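Local coordinates for protein threonine phosphate decarboxylase-like enzyme (Sulfurospirillum multivorans, PDB 6OUX) that catalyses the pyridoxal phosphate-dependent decarboxylation of L-serine O-phosphate to ethanolamine O-phosphate, the precursor of the nucleotide-loop linker in norcobamides, at residues Lys244-Ala249 with Lys293-Ala298; Met306-Glu311 with Arg373-Asn378; Val348-Tyr353 with Leu385-Lys390. All blocks are in the same frame, centred on the assembly; numbering follows the deposited sequence.

Interaction 1. Residues Lys244-Ala249 with Lys293-Ala298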
# COMPACT_ATOMS: atom_id res chain seq x y z
N LYS A 244 12.34 1.42 8.16
CA LYS A 244 13.64 0.88 8.50
C LYS A 244 14.32 1.47 9.73
O LYS A 244 15.42 1.01 10.13
CB LYS A 244 14.55 0.97 7.28
CG LYS A 244 13.98 0.15 6.13
CD LYS A 244 14.60 0.53 4.81
CE LYS A 244 13.79 -0.07 3.68
NZ LYS A 244 14.67 -0.27 2.49
N ASP A 245 13.71 2.50 10.33
CA ASP A 245 14.24 3.10 11.56
C ASP A 245 13.21 2.99 12.70
O ASP A 245 13.49 2.37 13.72
CB ASP A 245 14.79 4.53 11.32
CG ASP A 245 13.79 5.51 10.69
OD1 ASP A 245 12.60 5.18 10.47
OD2 ASP A 245 14.20 6.64 10.39
N PHE A 246 12.02 3.56 12.52
CA PHE A 246 10.93 3.35 13.52
C PHE A 246 10.49 1.88 13.52
O PHE A 246 9.71 1.48 14.37
CB PHE A 246 9.73 4.28 13.30
CG PHE A 246 10.06 5.76 13.42
CD1 PHE A 246 10.12 6.38 14.67
CD2 PHE A 246 10.30 6.54 12.28
CE1 PHE A 246 10.41 7.74 14.78
CE2 PHE A 246 10.58 7.89 12.39
CZ PHE A 246 10.64 8.49 13.63
N GLY A 247 10.99 1.10 12.53
CA GLY A 247 11.18 -0.34 12.65
C GLY A 247 9.88 -1.02 12.87
O GLY A 247 9.40 -1.05 13.99
N ILE A 248 9.32 -1.61 11.82
CA ILE A 248 7.94 -2.09 11.83
C ILE A 248 7.67 -2.73 10.49
O ILE A 248 7.09 -2.12 9.61
CB ILE A 248 6.93 -0.94 12.08
CG1 ILE A 248 7.01 -0.46 13.52
CG2 ILE A 248 5.50 -1.41 11.87
CD1 ILE A 248 6.34 0.88 13.73
N ALA A 249 8.10 -3.99 10.40
CA ALA A 249 8.19 -4.74 9.14
C ALA A 249 6.92 -4.74 8.31
O ALA A 249 6.93 -4.27 7.18
CB ALA A 249 8.62 -6.18 9.44
N LYS A 293 10.43 10.87 22.65
CA LYS A 293 11.42 10.78 23.71
C LYS A 293 11.97 9.39 23.91
O LYS A 293 13.17 9.21 24.03
CB LYS A 293 10.85 11.30 25.03
CG LYS A 293 11.84 11.25 26.20
CD LYS A 293 11.33 11.99 27.47
CE LYS A 293 11.26 13.52 27.30
NZ LYS A 293 10.11 14.10 26.51
N ARG A 294 11.10 8.37 23.91
CA ARG A 294 11.55 7.04 24.06
C ARG A 294 12.23 6.55 22.77
O ARG A 294 13.15 5.75 22.83
CB ARG A 294 10.38 6.13 24.43
CG ARG A 294 9.77 6.52 25.80
CD ARG A 294 8.74 5.50 26.30
NE ARG A 294 7.85 6.14 27.28
CZ ARG A 294 6.73 5.61 27.80
NH1 ARG A 294 6.31 4.43 27.42
NH2 ARG A 294 6.01 6.28 28.68
N TYR A 295 11.73 6.98 21.63
CA TYR A 295 12.31 6.59 20.35
C TYR A 295 13.77 7.06 20.25
O TYR A 295 14.63 6.37 19.69
CB TYR A 295 11.50 7.10 19.17
CG TYR A 295 12.28 6.92 17.88
CD1 TYR A 295 12.52 5.64 17.40
CD2 TYR A 295 12.92 8.00 17.24
CE1 TYR A 295 13.28 5.40 16.27
CE2 TYR A 295 13.68 7.79 16.09
CZ TYR A 295 13.86 6.46 15.61
OH TYR A 295 14.66 6.09 14.51
N GLU A 296 13.99 8.27 20.65
CA GLU A 296 15.33 8.82 20.63
C GLU A 296 16.30 7.98 21.48
O GLU A 296 17.47 7.79 21.11
CB GLU A 296 15.20 10.23 21.10
CG GLU A 296 16.32 11.10 20.96
CD GLU A 296 16.84 11.29 19.54
OE1 GLU A 296 16.24 10.90 18.52
OE2 GLU A 296 17.95 11.79 19.53
N GLU A 297 15.84 7.52 22.66
CA GLU A 297 16.66 6.63 23.44
C GLU A 297 16.98 5.34 22.67
O GLU A 297 18.09 4.88 22.73
CB GLU A 297 15.97 6.26 24.77
CG GLU A 297 15.72 7.36 25.75
CD GLU A 297 14.73 6.99 26.87
OE1 GLU A 297 14.22 5.84 26.97
OE2 GLU A 297 14.53 7.85 27.68
N ALA A 298 16.00 4.74 21.99
CA ALA A 298 16.21 3.53 21.20
C ALA A 298 17.13 3.70 19.95
O ALA A 298 17.82 2.75 19.52
CB ALA A 298 14.85 3.03 20.69
O HOH W 1 15.84 3.76 14.70
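Y295, on helix 289-314, and F246 turn ring faces to each other obliquely, and Y295 carries its hydroxyl on to D245, so that a single long side chain joins the helix to the loop 244-249. CG lies anti to the backbone N (chi1 168°), which sends the ring off the helix toward the loop. From CB outward, CG is the first atom to meet the partner, 3.7 Å from CE1 of F246. On one flank of the ring, CD1 of Y295 sits 3.7 Å from CD1 of F246, and CE1 of Y295 lies by that same atom; on the other, CD2 and CE2 of Y295 both come within 3.5 Å of CE1 of F246. That CE1 stands over the centre of the tyrosine ring, while CZ of Y295 lies over a face of F246. The planes meet at 32° with centroids 4.2 Å apart, and F246 also stacks on F286, so flat apolar groups suit this buried place.

The loop belongs to the seven-stranded sheet of the large domain, in the fold type I architecture of class-II aminotransferase relatives. The contact thus ties a connection between the adjacent antiparallel strands 236-241 and 254-257 to the long helix 289-314.

The backbone O of D245 lies at the edge of the Y295 ring, near its plane. At the tip, OH of Y295 is 3.6 Å from CB of D245. A water 2.6 Å from OH of Y295 also donates a hydrogen bond to the backbone O of D245, at 2.9 Å, bridging the two segments. The short side chain of D245 lets OD1 reach back to accept the backbone N-H of F246, on its anti side and well out of the carboxylate plane, while OD2 forms a salt bridge with K240.

Interaction 2. Residues Met306-Glu311 with Arg373-Asn378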
# COMPACT_ATOMS: atom_id res chain seq x y z
N MET A 306 25.60 -0.62 17.07
CA MET A 306 26.20 -0.71 15.74
C MET A 306 27.71 -0.40 15.82
O MET A 306 28.50 -1.05 15.12
CB MET A 306 25.60 0.31 14.76
CG MET A 306 24.33 -0.14 14.05
SD MET A 306 24.41 -1.63 13.04
CE MET A 306 25.84 -1.64 12.26
N CYS A 307 28.07 0.64 16.53
CA CYS A 307 29.49 0.97 16.73
C CYS A 307 30.23 -0.22 17.36
O CYS A 307 31.28 -0.61 16.89
CB CYS A 307 29.64 2.21 17.55
SG CYS A 307 29.15 3.72 16.69
N ARG A 308 29.63 -0.83 18.37
CA ARG A 308 30.24 -2.00 19.03
C ARG A 308 30.36 -3.22 18.11
O ARG A 308 31.38 -3.88 18.08
CB ARG A 308 29.47 -2.30 20.30
CG ARG A 308 30.12 -3.29 21.23
CD ARG A 308 29.06 -4.03 22.05
NE ARG A 308 29.49 -5.43 22.09
CZ ARG A 308 29.08 -6.44 21.32
NH1 ARG A 308 29.65 -7.63 21.52
NH2 ARG A 308 28.09 -6.34 20.45
N PHE A 309 29.30 -3.52 17.37
CA PHE A 309 29.31 -4.51 16.39
C PHE A 309 30.44 -4.28 15.33
O PHE A 309 31.19 -5.22 15.00
CB PHE A 309 27.92 -4.55 15.73
CG PHE A 309 27.71 -5.66 14.75
CD1 PHE A 309 28.13 -6.97 15.00
CD2 PHE A 309 26.94 -5.43 13.60
CE1 PHE A 309 27.87 -7.97 14.10
CE2 PHE A 309 26.65 -6.45 12.73
CZ PHE A 309 27.10 -7.72 12.98
N LYS A 310 30.52 -3.08 14.77
CA LYS A 310 31.57 -2.78 13.77
C LYS A 310 32.97 -2.98 14.31
O LYS A 310 33.82 -3.49 13.63
CB LYS A 310 31.48 -1.34 13.26
CG LYS A 310 30.27 -1.16 12.41
CD LYS A 310 30.15 0.27 11.92
CE LYS A 310 29.53 1.19 12.91
NZ LYS A 310 29.53 2.57 12.34
N GLU A 311 33.20 -2.55 15.54
CA GLU A 311 34.46 -2.72 16.19
C GLU A 311 34.76 -4.21 16.38
O GLU A 311 35.91 -4.67 16.14
CB GLU A 311 34.44 -2.01 17.56
CG GLU A 311 35.79 -1.93 18.23
CD GLU A 311 35.73 -1.28 19.60
OE1 GLU A 311 34.99 -1.77 20.49
OE2 GLU A 311 36.45 -0.27 19.77
N ARG A 373 21.86 -6.18 14.57
CA ARG A 373 20.77 -6.67 15.43
C ARG A 373 20.92 -6.20 16.90
O ARG A 373 21.51 -5.15 17.18
CB ARG A 373 20.67 -8.20 15.32
CG ARG A 373 20.50 -8.73 13.91
CD ARG A 373 19.59 -7.93 13.01
NE ARG A 373 18.23 -7.89 13.49
CZ ARG A 373 17.33 -6.97 13.12
NH1 ARG A 373 17.64 -6.00 12.21
NH2 ARG A 373 16.12 -7.03 13.65
N THR A 374 20.40 -6.98 17.84
CA THR A 374 20.58 -6.68 19.23
C THR A 374 22.02 -7.07 19.59
O THR A 374 22.69 -7.83 18.84
CB THR A 374 19.60 -7.51 20.12
OG1 THR A 374 19.86 -8.91 19.96
CG2 THR A 374 18.12 -7.24 19.74
N ARG A 375 22.46 -6.67 20.77
CA ARG A 375 23.79 -7.02 21.24
C ARG A 375 24.02 -8.52 21.26
O ARG A 375 25.08 -8.95 20.84
CB ARG A 375 24.18 -6.37 22.59
CG ARG A 375 25.68 -6.55 22.94
CD ARG A 375 26.08 -6.14 24.35
NE ARG A 375 25.85 -4.71 24.54
CZ ARG A 375 25.01 -4.17 25.44
NH1 ARG A 375 24.34 -4.93 26.32
NH2 ARG A 375 24.86 -2.86 25.47
N GLU A 376 23.04 -9.29 21.75
CA GLU A 376 23.17 -10.74 21.84
C GLU A 376 23.30 -11.38 20.45
O GLU A 376 24.15 -12.23 20.21
CB GLU A 376 21.97 -11.36 22.58
CG GLU A 376 22.35 -11.98 23.92
CD GLU A 376 21.19 -11.97 24.91
OE1 GLU A 376 20.66 -13.07 25.21
OE2 GLU A 376 20.82 -10.85 25.36
N GLU A 377 22.46 -10.92 19.54
CA GLU A 377 22.48 -11.43 18.19
C GLU A 377 23.78 -11.04 17.49
O GLU A 377 24.37 -11.88 16.78
CB GLU A 377 21.23 -10.99 17.44
CG GLU A 377 19.98 -11.68 17.97
CD GLU A 377 18.74 -11.32 17.23
OE1 GLU A 377 17.87 -12.15 17.04
OE2 GLU A 377 18.58 -10.15 16.92
N ASN A 378 24.24 -9.81 17.65
CA ASN A 378 25.50 -9.42 17.05
C ASN A 378 26.62 -10.29 17.53
O ASN A 378 27.46 -10.67 16.74
CB ASN A 378 25.83 -7.93 17.26
CG ASN A 378 24.86 -7.00 16.49
OD1 ASN A 378 24.18 -7.44 15.56
ND2 ASN A 378 24.70 -5.80 16.95
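R308 and R375 cross at about a right angle where helix 289-314 passes the start of helix 375-388. The aliphatic part of R375 does the touching: its CG lies over one face of the R308 guanidinium, offset toward the rim and 3.5 Å from NH2 of R308, and the two guanidinium planes stand 86° apart. NE of R308 and NE of R375 are 4.4 Å apart, but E305 lies close by, forming a salt bridge with R308 and a weak, long ion pair with R375.

Next along the helix, F309 has CG anti to its backbone N (chi1 -174°), which turns the ring onto N378. The amide is stacked on one ring face, offset toward the rim, its plane only 10° from that of the ring, with CB of N378 3.4 Å from CD1 of F309. Because the amide lies flat, its polar atoms stay available at its edges: OD1 of N378 accepts the backbone N-H of R373 at 2.8 Å, and ND2 gives a weak bond to R373 O and another bond to E305. Asparagine therefore suits a buried place beside a turn, where T374 N-caps the helix. The F309 side chain lies about 9 Å from that of R369, which probably binds O-phospho-L-serine.

Chemically, then, E305 probably offsets the paired arginine charges, while the stacked amide is held flat by its own hydrogen bonds.

Interaction 3. Residues Val348-Tyr353 with Leu385-Lys390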
# COMPACT_ATOMS: atom_id res chain seq x y z
N VAL A 348 23.31 -23.13 8.03
CA VAL A 348 23.24 -24.54 8.42
C VAL A 348 23.75 -24.70 9.85
O VAL A 348 23.18 -25.41 10.65
CB VAL A 348 24.01 -25.42 7.38
CG1 VAL A 348 24.28 -26.85 7.87
CG2 VAL A 348 23.25 -25.50 6.08
N GLU A 349 24.85 -24.06 10.16
CA GLU A 349 25.56 -24.34 11.39
C GLU A 349 25.07 -23.42 12.51
O GLU A 349 25.12 -23.80 13.67
CB GLU A 349 27.07 -24.25 11.11
CG GLU A 349 27.52 -25.37 10.20
CD GLU A 349 28.87 -25.18 9.49
OE1 GLU A 349 29.75 -24.42 9.98
OE2 GLU A 349 29.04 -25.83 8.43
N TYR A 350 24.53 -22.24 12.16
CA TYR A 350 24.16 -21.26 13.20
C TYR A 350 22.78 -20.65 13.11
O TYR A 350 22.38 -19.88 14.00
CB TYR A 350 25.18 -20.14 13.22
CG TYR A 350 26.57 -20.61 13.42
CD1 TYR A 350 27.35 -20.96 12.32
CD2 TYR A 350 27.15 -20.70 14.69
CE1 TYR A 350 28.65 -21.40 12.48
CE2 TYR A 350 28.48 -21.11 14.84
CZ TYR A 350 29.20 -21.47 13.73
OH TYR A 350 30.50 -21.90 13.78
N GLY A 351 22.01 -21.03 12.10
CA GLY A 351 20.75 -20.38 11.81
C GLY A 351 20.77 -18.85 11.53
O GLY A 351 19.79 -18.15 11.77
N ILE A 352 21.88 -18.35 11.01
CA ILE A 352 22.02 -16.92 10.75
C ILE A 352 21.88 -16.68 9.26
O ILE A 352 22.68 -17.26 8.51
CB ILE A 352 23.39 -16.43 11.23
CG1 ILE A 352 23.45 -16.56 12.79
CG2 ILE A 352 23.61 -14.98 10.83
CD1 ILE A 352 24.80 -16.27 13.42
N TYR A 353 20.92 -15.81 8.86
CA TYR A 353 20.76 -15.38 7.43
C TYR A 353 21.35 -13.99 7.15
O TYR A 353 20.99 -13.03 7.85
CB TYR A 353 19.30 -15.33 7.06
CG TYR A 353 18.98 -15.45 5.60
CD1 TYR A 353 19.94 -15.81 4.65
CD2 TYR A 353 17.69 -15.26 5.18
CE1 TYR A 353 19.62 -15.92 3.30
CE2 TYR A 353 17.37 -15.39 3.83
CZ TYR A 353 18.34 -15.73 2.91
OH TYR A 353 18.02 -15.86 1.57
N LEU A 385 30.94 -16.00 12.35
CA LEU A 385 31.92 -15.59 11.33
C LEU A 385 33.37 -15.95 11.65
O LEU A 385 34.14 -16.34 10.73
CB LEU A 385 31.87 -14.07 11.02
CG LEU A 385 30.64 -13.65 10.23
CD1 LEU A 385 30.53 -12.12 10.26
CD2 LEU A 385 30.59 -14.17 8.82
N LYS A 386 33.75 -15.80 12.90
CA LYS A 386 35.17 -16.01 13.25
C LYS A 386 35.54 -17.51 13.04
O LYS A 386 36.58 -17.84 12.51
CB LYS A 386 35.49 -15.59 14.69
CG LYS A 386 36.00 -14.18 14.81
CD LYS A 386 36.61 -13.94 16.17
CE LYS A 386 36.88 -12.47 16.46
NZ LYS A 386 36.28 -12.20 17.80
N SER A 387 34.64 -18.36 13.46
CA SER A 387 34.76 -19.77 13.35
C SER A 387 34.73 -20.26 11.89
O SER A 387 35.59 -21.03 11.50
CB SER A 387 33.63 -20.43 14.14
OG SER A 387 33.31 -21.69 13.58
N ILE A 388 33.74 -19.80 11.12
CA ILE A 388 33.64 -20.10 9.69
C ILE A 388 34.83 -19.61 8.90
O ILE A 388 35.24 -20.28 7.96
CB ILE A 388 32.35 -19.51 9.06
CG1 ILE A 388 31.11 -20.20 9.64
CG2 ILE A 388 32.39 -19.67 7.57
CD1 ILE A 388 29.79 -19.50 9.38
N LEU A 389 35.39 -18.46 9.26
CA LEU A 389 36.51 -17.90 8.51
C LEU A 389 37.90 -18.21 9.09
O LEU A 389 38.91 -17.62 8.63
CB LEU A 389 36.35 -16.37 8.37
CG LEU A 389 35.06 -15.91 7.64
CD1 LEU A 389 34.94 -14.40 7.61
CD2 LEU A 389 35.09 -16.45 6.20
N LYS A 390 37.96 -19.05 10.11
CA LYS A 390 39.24 -19.47 10.66
C LYS A 390 40.00 -20.20 9.54
O LYS A 390 39.39 -21.04 8.86
CB LYS A 390 38.98 -20.43 11.82
CG LYS A 390 40.03 -20.46 12.90
CD LYS A 390 39.68 -21.53 13.92
CE LYS A 390 40.73 -21.62 15.02
NZ LYS A 390 40.27 -22.61 16.03
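E349 and I388 bring their backbones to 9.3 Å between CA atoms, and Y350 and L385 to 9.8 Å, spacings wide enough that side chains alone make the contact. Residues 348 and 349 lie near the end of helix 339-350; G351 has left helical geometry with a positive phi of 58°, easy for a residue without a side chain, and the chain enters strand 352-356. In the other segment, residues 385-388 form the final turn of helix 375-388, and L389 is the first to leave it.

Y350 spans the gap. Its CG lies anti to the carbonyl carbon (chi1 -55°), and its ring extends toward the second helix until the hydroxyl meets S387. OG of S387 donates a hydrogen bond to OH of Y350 at 2.8 Å, approaching near the ring plane. The serine is small enough to fit beside the phenol and still supply a donor at this partly solvent-exposed edge. Farther back along the ring, I388 slides past in the opposite direction: its CD1 lies 3.8 Å from CE1 of Y350. The branched isoleucine also touches F341, A345 and L346, so it packs against both the Y350 ring and helix 339-350. The carboxylate of E349 merely skirts it, OE1 of E349 being 4.4 Å from CG1 of I388, and forms a salt bridge with R9.

Without the phenol, as with an alanine here, S387 OG would probably lose its acceptor and the end of I388 its neighbour.

Helix 339-350 is the crossover of a beta-alpha-beta unit that joins parallel strands 328-332 and 352-356, with antiparallel strand 367-371 between them; its packing against helix 375-388 is part of the helical layer on the smaller sheet of this fold type I enzyme.

The three contacts run from buried to exposed. Interaction 1 is buried, interaction 2 partly so, and interaction 3 lies at the surface, its centre about 24 Å from the chain centre. Helix 289-314 links the first two, whose centres are 17 Å apart, and helix 375-388 links the second and third, 16 Å apart, so two helices connect all three, though none touches another. The chemistry follows the place. Interaction 1 pairs aromatic rings and includes a water bridging the two segments; interaction 2 mixes an amide-ring stack with charged groups toward its exposed rim; interaction 3 has the one direct hydrogen bond between segments, of two hydroxyls, beside a small apolar touch.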